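Local coordinates for conserved hypothetical protein (Pseudomonas aeruginosa, PDB 1YLL) that is of unknown function but, as a bicupin-like beta-barrel protein of the HutD family, may be linked to histidine utilisation, at residues D[132-137]-D[177-182]; D[21-26]-D[49-54]; D[38-43]-D[112-117]. All coordinates share one frame; numbering follows the deposited sequence. Where two conformers were deposited one is given.

Interaction 1 of 3, residues D[132-137]-D[177-182]; sequences ELDWHG and LQHWRL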
loop_
_atom_site.group_PDB
_atom_site.type_symbol
_atom_site.label_atom_id
_atom_site.label_comp_id
_atom_site.label_asym_id
_atom_site.label_seq_id
_atom_site.Cartn_x
_atom_site.Cartn_y
_atom_site.Cartn_z
ATOM N N GLU D 132 -5.448 -3.848 -11.097
ATOM C CA GLU D 132 -4.306 -2.994 -10.757
ATOM C C GLU D 132 -3.645 -2.421 -12.002
ATOM O O GLU D 132 -3.707 -3.020 -13.078
ATOM C CB GLU D 132 -3.298 -3.849 -9.987
ATOM C CG GLU D 132 -2.025 -3.203 -9.472
ATOM C CD GLU D 132 -1.158 -4.222 -8.697
ATOM O OE1 GLU D 132 -0.692 -5.205 -9.323
ATOM O OE2 GLU D 132 -0.955 -4.053 -7.468
ATOM N N LEU D 133 -3.042 -1.242 -11.856
ATOM C CA LEU D 133 -2.284 -0.642 -12.948
ATOM C C LEU D 133 -1.320 0.341 -12.305
ATOM O O LEU D 133 -1.596 0.826 -11.214
ATOM C CB LEU D 133 -3.205 0.059 -13.966
ATOM C CG LEU D 133 -3.905 1.399 -13.757
ATOM C CD1 LEU D 133 -2.901 2.550 -13.671
ATOM C CD2 LEU D 133 -4.862 1.646 -14.967
ATOM N N ASP D 134 -0.189 0.617 -12.954
ATOM C CA ASP D 134 0.777 1.548 -12.397
ATOM C C ASP D 134 1.567 2.215 -13.515
ATOM O O ASP D 134 1.576 1.746 -14.660
ATOM C CB ASP D 134 1.771 0.821 -11.465
ATOM C CG ASP D 134 2.806 -0.014 -12.219
ATOM O OD1 ASP D 134 2.431 -0.909 -13.006
ATOM O OD2 ASP D 134 4.015 0.228 -12.022
ATOM N N TRP D 135 2.199 3.337 -13.190
ATOM C CA TRP D 135 3.065 4.004 -14.149
ATOM C C TRP D 135 4.068 4.810 -13.340
ATOM O O TRP D 135 3.898 4.985 -12.126
ATOM C CB TRP D 135 2.261 4.947 -15.079
ATOM C CG TRP D 135 1.778 6.231 -14.476
ATOM C CD1 TRP D 135 2.454 7.416 -14.456
ATOM C CD2 TRP D 135 0.530 6.460 -13.819
ATOM N NE1 TRP D 135 1.690 8.383 -13.825
ATOM C CE2 TRP D 135 0.506 7.821 -13.429
ATOM C CE3 TRP D 135 -0.577 5.647 -13.520
ATOM C CZ2 TRP D 135 -0.583 8.397 -12.758
ATOM C CZ3 TRP D 135 -1.671 6.230 -12.842
ATOM C CH2 TRP D 135 -1.654 7.589 -12.476
ATOM N N HIS D 136 5.142 5.231 -14.003
ATOM C CA HIS D 136 6.140 6.094 -13.373
ATOM C C HIS D 136 6.098 7.405 -14.134
ATOM O O HIS D 136 6.039 7.396 -15.356
ATOM C CB HIS D 136 7.557 5.521 -13.491
ATOM C CG HIS D 136 7.786 4.298 -12.662
ATOM N ND1 HIS D 136 8.561 4.288 -11.511
ATOM C CD2 HIS D 136 7.353 3.030 -12.833
ATOM C CE1 HIS D 136 8.592 3.062 -11.012
ATOM N NE2 HIS D 136 7.870 2.281 -11.792
ATOM N N GLY D 137 6.143 8.529 -13.436
ATOM C CA GLY D 137 6.133 9.793 -14.164
ATOM C C GLY D 137 6.802 10.891 -13.377
ATOM O O GLY D 137 6.837 10.826 -12.171
ATOM N N LEU D 177 10.995 11.466 -10.120
ATOM C CA LEU D 177 10.215 10.359 -10.660
ATOM C C LEU D 177 9.298 9.745 -9.594
ATOM O O LEU D 177 9.745 9.333 -8.505
ATOM C CB LEU D 177 11.185 9.308 -11.200
ATOM C CG LEU D 177 11.118 8.543 -12.531
ATOM C CD1 LEU D 177 11.391 7.085 -12.234
ATOM C CD2 LEU D 177 9.817 8.742 -13.314
ATOM N N GLN D 178 8.012 9.657 -9.919
ATOM C CA GLN D 178 7.012 9.104 -9.026
ATOM C C GLN D 178 6.469 7.781 -9.516
ATOM O O GLN D 178 6.257 7.591 -10.726
ATOM C CB GLN D 178 5.824 10.072 -8.888
ATOM C CG GLN D 178 6.198 11.544 -8.610
ATOM C CD GLN D 178 6.920 11.728 -7.265
ATOM O OE1 GLN D 178 7.821 12.571 -7.139
ATOM N NE2 GLN D 178 6.530 10.952 -6.275
ATOM N N HIS D 179 6.208 6.871 -8.589
ATOM C CA HIS D 179 5.632 5.590 -8.946
ATOM C C HIS D 179 4.203 5.559 -8.424
ATOM O O HIS D 179 3.955 5.517 -7.217
ATOM C CB HIS D 179 6.435 4.411 -8.366
ATOM C CG HIS D 179 5.942 3.085 -8.837
ATOM N ND1 HIS D 179 6.310 1.896 -8.242
ATOM C CD2 HIS D 179 5.083 2.758 -9.835
ATOM C CE1 HIS D 179 5.694 0.894 -8.851
ATOM N NE2 HIS D 179 4.944 1.392 -9.822
ATOM N N TRP D 180 3.250 5.625 -9.347
ATOM C CA TRP D 180 1.830 5.624 -9.019
ATOM C C TRP D 180 1.174 4.282 -9.300
ATOM O O TRP D 180 1.344 3.728 -10.388
ATOM C CB TRP D 180 1.079 6.672 -9.869
ATOM C CG TRP D 180 1.467 8.077 -9.616
ATOM C CD1 TRP D 180 2.332 8.849 -10.345
ATOM C CD2 TRP D 180 0.960 8.906 -8.576
ATOM N NE1 TRP D 180 2.383 10.111 -9.821
ATOM C CE2 TRP D 180 1.551 10.176 -8.732
ATOM C CE3 TRP D 180 0.055 8.693 -7.525
ATOM C CZ2 TRP D 180 1.267 11.245 -7.872
ATOM C CZ3 TRP D 180 -0.234 9.772 -6.656
ATOM C CH2 TRP D 180 0.371 11.018 -6.845
ATOM N N ARG D 181 0.384 3.780 -8.350
ATOM C CA ARG D 181 -0.311 2.517 -8.541
ATOM C C ARG D 181 -1.776 2.651 -8.147
ATOM O O ARG D 181 -2.085 3.197 -7.099
ATOM C CB ARG D 181 0.341 1.394 -7.724
ATOM C CG ARG D 181 -0.367 0.043 -7.960
ATOM C CD ARG D 181 0.210 -1.080 -7.098
ATOM N NE ARG D 181 1.634 -1.260 -7.317
ATOM C CZ ARG D 181 2.173 -1.696 -8.453
ATOM N NH1 ARG D 181 1.399 -2.008 -9.488
ATOM N NH2 ARG D 181 3.492 -1.807 -8.558
ATOM N N LEU D 182 -2.682 2.187 -9.000
ATOM C CA LEU D 182 -4.098 2.260 -8.691
ATOM C C LEU D 182 -4.619 0.841 -8.622
ATOM O O LEU D 182 -4.202 -0.030 -9.391
ATOM C CB LEU D 182 -4.863 2.981 -9.795
ATOM C CG LEU D 182 -4.314 4.357 -10.171
ATOM C CD1 LEU D 182 -5.155 4.885 -11.323
ATOM C CD2 LEU D 182 -4.353 5.292 -9.026
HETATM O O HOH W 1 5.593 -1.967 -11.258
HETATM O O HOH W 2 4.224 12.171 -11.381
#

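Interaction 2 of 3, residues D[21-26]-D[49-54]; sequences NGAGST and VGESGG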
loop_
_atom_site.group_PDB
_atom_site.type_symbol
_atom_site.label_atom_id
_atom_site.label_comp_id
_atom_site.label_asym_id
_atom_site.label_seq_id
_atom_site.Cartn_x
_atom_site.Cartn_y
_atom_site.Cartn_z
ATOM N N ASN D 21 -27.040 31.404 -18.879
ATOM C CA ASN D 21 -27.991 31.139 -19.958
ATOM C C ASN D 21 -28.934 29.992 -19.618
ATOM O O ASN D 21 -29.819 29.650 -20.404
ATOM C CB ASN D 21 -27.239 30.789 -21.226
ATOM C CG ASN D 21 -26.354 29.595 -21.033
ATOM O OD1 ASN D 21 -26.837 28.494 -20.771
ATOM N ND2 ASN D 21 -25.048 29.803 -21.134
ATOM N N GLY D 22 -28.723 29.382 -18.457
ATOM C CA GLY D 22 -29.577 28.293 -18.013
ATOM C C GLY D 22 -29.469 26.968 -18.749
ATOM O O GLY D 22 -30.235 26.037 -18.486
ATOM N N ALA D 23 -28.516 26.864 -19.663
ATOM C CA ALA D 23 -28.369 25.642 -20.417
ATOM C C ALA D 23 -27.502 24.637 -19.671
ATOM O O ALA D 23 -27.309 23.516 -20.145
ATOM C CB ALA D 23 -27.762 25.951 -21.806
ATOM N N GLY D 24 -26.988 25.032 -18.504
ATOM C CA GLY D 24 -26.142 24.115 -17.748
ATOM C C GLY D 24 -25.510 24.679 -16.481
ATOM O O GLY D 24 -25.895 25.733 -15.983
ATOM N N SER D 25 -24.526 23.969 -15.949
ATOM C CA SER D 25 -23.870 24.446 -14.742
ATOM C C SER D 25 -22.480 23.848 -14.697
ATOM O O SER D 25 -22.197 22.869 -15.374
ATOM C CB SER D 25 -24.655 24.022 -13.500
ATOM O OG SER D 25 -24.784 22.617 -13.444
ATOM N N THR D 26 -21.616 24.446 -13.896
ATOM C CA THR D 26 -20.283 23.931 -13.797
ATOM C C THR D 26 -19.873 23.726 -12.365
ATOM O O THR D 26 -20.149 24.570 -11.514
ATOM C CB THR D 26 -19.282 24.875 -14.450
ATOM O OG1 THR D 26 -19.578 24.946 -15.850
ATOM C CG2 THR D 26 -17.854 24.329 -14.285
ATOM N N VAL D 49 -24.677 19.816 -18.996
ATOM C CA VAL D 49 -25.119 20.539 -20.165
ATOM C C VAL D 49 -26.516 20.001 -20.369
ATOM O O VAL D 49 -26.682 18.837 -20.718
ATOM C CB VAL D 49 -24.250 20.214 -21.380
ATOM C CG1 VAL D 49 -24.660 21.086 -22.547
ATOM C CG2 VAL D 49 -22.781 20.422 -21.035
ATOM N N GLY D 50 -27.500 20.860 -20.124
ATOM C CA GLY D 50 -28.894 20.450 -20.215
ATOM C C GLY D 50 -29.570 20.730 -21.530
ATOM O O GLY D 50 -30.617 20.142 -21.817
ATOM N N GLU D 51 -28.978 21.620 -22.311
ATOM C CA GLU D 51 -29.501 21.987 -23.620
ATOM C C GLU D 51 -28.387 22.259 -24.617
ATOM O O GLU D 51 -27.299 22.687 -24.234
ATOM C CB GLU D 51 -30.316 23.257 -23.509
ATOM C CG GLU D 51 -31.595 23.140 -22.743
ATOM C CD GLU D 51 -32.365 24.432 -22.798
ATOM O OE1 GLU D 51 -31.870 25.435 -22.233
ATOM O OE2 GLU D 51 -33.451 24.449 -23.419
ATOM N N SER D 52 -28.658 22.021 -25.892
ATOM C CA SER D 52 -27.697 22.325 -26.946
ATOM C C SER D 52 -27.558 23.840 -26.975
ATOM O O SER D 52 -28.525 24.567 -26.743
ATOM C CB SER D 52 -28.202 21.849 -28.317
ATOM O OG SER D 52 -28.380 20.443 -28.329
ATOM N N GLY D 53 -26.350 24.326 -27.242
ATOM C CA GLY D 53 -26.129 25.757 -27.285
ATOM C C GLY D 53 -24.651 26.047 -27.433
ATOM O O GLY D 53 -23.829 25.123 -27.394
ATOM N N GLY D 54 -24.305 27.322 -27.610
ATOM C CA GLY D 54 -22.903 27.658 -27.781
ATOM C C GLY D 54 -22.147 27.560 -26.478
ATOM O O GLY D 54 -22.739 27.626 -25.398
#

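Interaction 3 of 3, residues D[38-43]-D[112-117]; sequences DGFGWR and NLIYAP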
loop_
_atom_site.group_PDB
_atom_site.type_symbol
_atom_site.label_atom_id
_atom_site.label_comp_id
_atom_site.label_asym_id
_atom_site.label_seq_id
_atom_site.Cartn_x
_atom_site.Cartn_y
_atom_site.Cartn_z
ATOM N N ASP D 38 -10.570 33.811 -16.122
ATOM C CA ASP D 38 -9.518 34.213 -17.052
ATOM C C ASP D 38 -8.187 34.409 -16.331
ATOM O O ASP D 38 -7.211 34.838 -16.937
ATOM C CB ASP D 38 -9.902 35.511 -17.780
ATOM C CG ASP D 38 -10.086 36.695 -16.835
ATOM O OD1 ASP D 38 -10.074 36.510 -15.593
ATOM O OD2 ASP D 38 -10.250 37.827 -17.351
ATOM N N GLY D 39 -8.155 34.085 -15.039
ATOM C CA GLY D 39 -6.935 34.257 -14.261
ATOM C C GLY D 39 -6.201 33.025 -13.793
ATOM O O GLY D 39 -5.179 33.139 -13.120
ATOM N N PHE D 40 -6.690 31.838 -14.146
ATOM C CA PHE D 40 -6.001 30.628 -13.716
ATOM C C PHE D 40 -5.017 30.098 -14.744
ATOM O O PHE D 40 -5.024 30.504 -15.894
ATOM C CB PHE D 40 -7.026 29.523 -13.397
ATOM C CG PHE D 40 -7.910 29.134 -14.569
ATOM C CD1 PHE D 40 -7.456 28.281 -15.589
ATOM C CD2 PHE D 40 -9.203 29.650 -14.657
ATOM C CE1 PHE D 40 -8.292 27.955 -16.690
ATOM C CE2 PHE D 40 -10.031 29.343 -15.731
ATOM C CZ PHE D 40 -9.571 28.488 -16.754
ATOM N N GLY D 41 -4.146 29.193 -14.306
ATOM C CA GLY D 41 -3.201 28.545 -15.205
ATOM C C GLY D 41 -3.831 27.266 -15.749
ATOM O O GLY D 41 -3.654 26.905 -16.908
ATOM N N TRP D 42 -4.541 26.552 -14.891
ATOM C CA TRP D 42 -5.270 25.368 -15.334
ATOM C C TRP D 42 -6.463 25.237 -14.403
ATOM O O TRP D 42 -6.456 25.723 -13.257
ATOM C CB TRP D 42 -4.413 24.080 -15.342
ATOM C CG TRP D 42 -3.754 23.726 -14.049
ATOM C CD1 TRP D 42 -2.428 23.876 -13.740
ATOM C CD2 TRP D 42 -4.366 23.133 -12.902
ATOM N NE1 TRP D 42 -2.181 23.418 -12.481
ATOM C CE2 TRP D 42 -3.351 22.961 -11.932
ATOM C CE3 TRP D 42 -5.678 22.730 -12.594
ATOM C CZ2 TRP D 42 -3.601 22.409 -10.658
ATOM C CZ3 TRP D 42 -5.922 22.176 -11.336
ATOM C CH2 TRP D 42 -4.892 22.025 -10.381
ATOM N N ARG D 43 -7.516 24.629 -14.927
ATOM C CA ARG D 43 -8.732 24.424 -14.177
ATOM C C ARG D 43 -9.356 23.104 -14.609
ATOM O O ARG D 43 -9.403 22.795 -15.809
ATOM C CB ARG D 43 -9.721 25.543 -14.475
ATOM C CG ARG D 43 -11.043 25.426 -13.791
ATOM C CD ARG D 43 -11.788 26.732 -13.980
ATOM N NE ARG D 43 -13.210 26.650 -13.659
ATOM C CZ ARG D 43 -14.159 26.257 -14.507
ATOM N NH1 ARG D 43 -15.424 26.241 -14.108
ATOM N NH2 ARG D 43 -13.860 25.857 -15.730
ATOM N N ASN D 112 -13.896 18.489 -17.850
ATOM C CA ASN D 112 -13.172 19.488 -18.631
ATOM C C ASN D 112 -11.836 19.850 -18.062
ATOM O O ASN D 112 -11.766 20.129 -16.885
ATOM C CB ASN D 112 -13.967 20.807 -18.625
ATOM C CG ASN D 112 -15.077 20.851 -19.653
ATOM O OD1 ASN D 112 -14.819 20.916 -20.852
ATOM N ND2 ASN D 112 -16.318 20.831 -19.183
ATOM N N LEU D 113 -10.795 19.889 -18.908
ATOM C CA LEU D 113 -9.488 20.396 -18.466
ATOM C C LEU D 113 -9.325 21.665 -19.310
ATOM O O LEU D 113 -9.530 21.608 -20.501
ATOM C CB LEU D 113 -8.350 19.453 -18.894
ATOM C CG LEU D 113 -6.945 19.482 -18.252
ATOM C CD1 LEU D 113 -5.885 19.255 -19.283
ATOM C CD2 LEU D 113 -6.681 20.705 -17.418
ATOM N N ILE D 114 -9.014 22.797 -18.685
ATOM C CA ILE D 114 -8.754 24.021 -19.448
ATOM C C ILE D 114 -7.403 24.494 -18.929
ATOM O O ILE D 114 -7.237 24.614 -17.723
ATOM C CB ILE D 114 -9.840 25.071 -19.162
ATOM C CG1 ILE D 114 -11.209 24.477 -19.533
ATOM C CG2 ILE D 114 -9.563 26.402 -19.937
ATOM C CD1 ILE D 114 -12.372 25.411 -19.287
ATOM N N TYR D 115 -6.455 24.766 -19.828
ATOM C CA TYR D 115 -5.156 25.217 -19.356
ATOM C C TYR D 115 -4.482 26.160 -20.346
ATOM O O TYR D 115 -4.808 26.180 -21.535
ATOM C CB TYR D 115 -4.239 24.025 -19.067
ATOM C CG TYR D 115 -3.748 23.286 -20.280
ATOM C CD1 TYR D 115 -2.486 23.535 -20.832
ATOM C CD2 TYR D 115 -4.547 22.329 -20.900
ATOM C CE1 TYR D 115 -2.037 22.844 -21.960
ATOM C CE2 TYR D 115 -4.110 21.626 -22.031
ATOM C CZ TYR D 115 -2.849 21.888 -22.560
ATOM O OH TYR D 115 -2.449 21.220 -23.688
ATOM N N ALA D 116 -3.551 26.948 -19.813
ATOM C CA ALA D 116 -2.788 27.928 -20.587
ATOM C C ALA D 116 -1.543 27.202 -21.145
ATOM O O ALA D 116 -0.580 26.966 -20.421
ATOM C CB ALA D 116 -2.389 29.060 -19.647
ATOM N N PRO D 117 -1.533 26.892 -22.450
ATOM C CA PRO D 117 -0.388 26.173 -23.010
ATOM C C PRO D 117 0.975 26.875 -22.932
ATOM O O PRO D 117 2.023 26.232 -22.947
ATOM C CB PRO D 117 -0.835 25.852 -24.433
ATOM C CG PRO D 117 -1.787 26.949 -24.781
ATOM C CD PRO D 117 -2.519 27.241 -23.493
#

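Interaction 1 of 3, residues D[132-137]-D[177-182]
W135 and L182, the residues that bury most surface here, meet where ring atom CZ3 of W135 lies 4.0 Å from CD1 of L182, which sits at the edge of the indole. W180 supplies the floor: its CB stands over one face of the W135 six-membered ring, 3.7 Å from the centroid and almost on the ring normal, a CH-pi contact. The two indoles are close to parallel but displaced, with little of one over the other. W135 reaches this place because chi1 of 74° sets CG between the backbone N and the carbonyl carbon, which swings the indole across the neighbouring strand. L133 CD1 touches L182 CD1 and extends the same apolar face.

The opposite face of the sheet is polar. H136 and H179 form an offset stack, planes 9° and centroids 4.0 Å apart, and H179 NE2 donates to D134 OD2 at 2.7 Å, on its anti side and somewhat out of the carboxylate plane. R181 lies beside D134, with D134 CB over one face of its guanidinium; its salt bridges to D134 and E132 are long, the latter an attraction of charges alone.

Backbone hydrogen bonds pair L133-L182, W135-W180 and G137-Q178. H136 and G137 continue the sheet into the second subunit, whose R123 makes a cation-pi contact with W135. This two-stranded part is thus apolar on the W135/L182 face and polar, with charged D134 and R181, on the other. Buried H136 ND1 has no partner in the model, though NE2 bonds weakly to A90 O of the second subunit. D134 OD2 takes a histidine N-H and a water that also reaches R181 NH2 weakly, which fixes how the carboxylate is turned.

Interaction 2 of 3, residues D[21-26]-D[49-54]
A23 and E51 meet through their first side-chain carbons, CB to CB at 4.1 Å, where the two loops of this surface contact run past each other. The glutamate CB points toward the 21-26 segment, and its chain then continues extended: CG sits anti to the carbonyl carbon (chi1 -68°) and CD anti to CA (chi2 -175°). This carries the carboxylate along the alanine rather than out beyond it, and OE1 ends 3.9 Å from A23 CA. That is a van der Waals approach and not a polar bond.

The polar grip comes from the backbone. A23 O accepts from G50 N at 2.7 Å, with the donor tilted from the carbonyl plane, and more weakly from E51 N at 3.3 Å. A single carbonyl thus holds two successive N-H groups at the turn that follows V49.

Beside it, G24 and V49 make one antiparallel non-hydrogen-bonded pair, CA to CA 4.4 Å. The valine side chain, CB on the same face of the sheet as a CB of G24 would be, has CG1 anti to the backbone N (chi1 -175°) and in this conformation packs against I108 and D110 of strand 108-115 and against W19.

The contact lies at the end of the six-stranded sheet where strand 24-31 begins and its neighbour 42-49 finishes. S25 bonds on to D48 through the backbone and T26 to M17 of strand 17-18, while G53 pairs with C101 of strand 99-103, taking the chain into the adjoining four-stranded sheet.

Interaction 3 of 3, residues D[38-43]-D[112-117]
The F40 ring has CB of R43 over the centre of one face, 3.5 Å above the plane, and at its edge, in plane, CG2 of I114 and the backbone N of W42. The isoleucine methyl is 3.8 Å from F40 CZ, and I114 O lies obliquely to the ring; the Y61 ring also meets F40, planes about 30° apart. At the edge of the R43 guanidinium, in its plane, I114 CD1 is 3.9 Å from NH2. The arginine reaches that far because its chain is extended from CG to NE, with CG anti to the backbone N (chi1 178°), and it runs side by side with I114.

On the face of the sheet away from R43 and I114, W42 and Y115 touch only near their roots, CB to CB at 3.7 Å, before their rings diverge; the W42 ring goes on to meet H120 edge-to-face.

R43 and I114 exchange two backbone hydrogen bonds, and A116 N donates to G41 O at 2.9 Å, which prolongs the antiparallel pairing past the strand end. In this buried contact R43 NE forms a salt bridge to E28, so the isoleucine packs against a guanidinium whose charge is probably balanced from strand 24-31.

How the interactions relate
From the N terminus, the chain enters interaction 2 at 21-26, passes through 38-43, then returns at 49-54 to close the first loop. Interaction 3 opens inside that loop and closes only at 112-117, so the two cross. They share the six-stranded sheet, in which strands 24-31, 42-49 and 108-115 are consecutive, and touch where T26 packs on R43. Interaction 1 follows in series: it opens at 132-137 and closes its own loop at 177-182 in a separate four-stranded sheet, about 12 Å from interaction 3 between nearest atoms. Across the subunit interface, Y115 of interaction 3 touches L177 of the second subunit. Interactions 1 and 2 lie on opposite sides of the chain's centre.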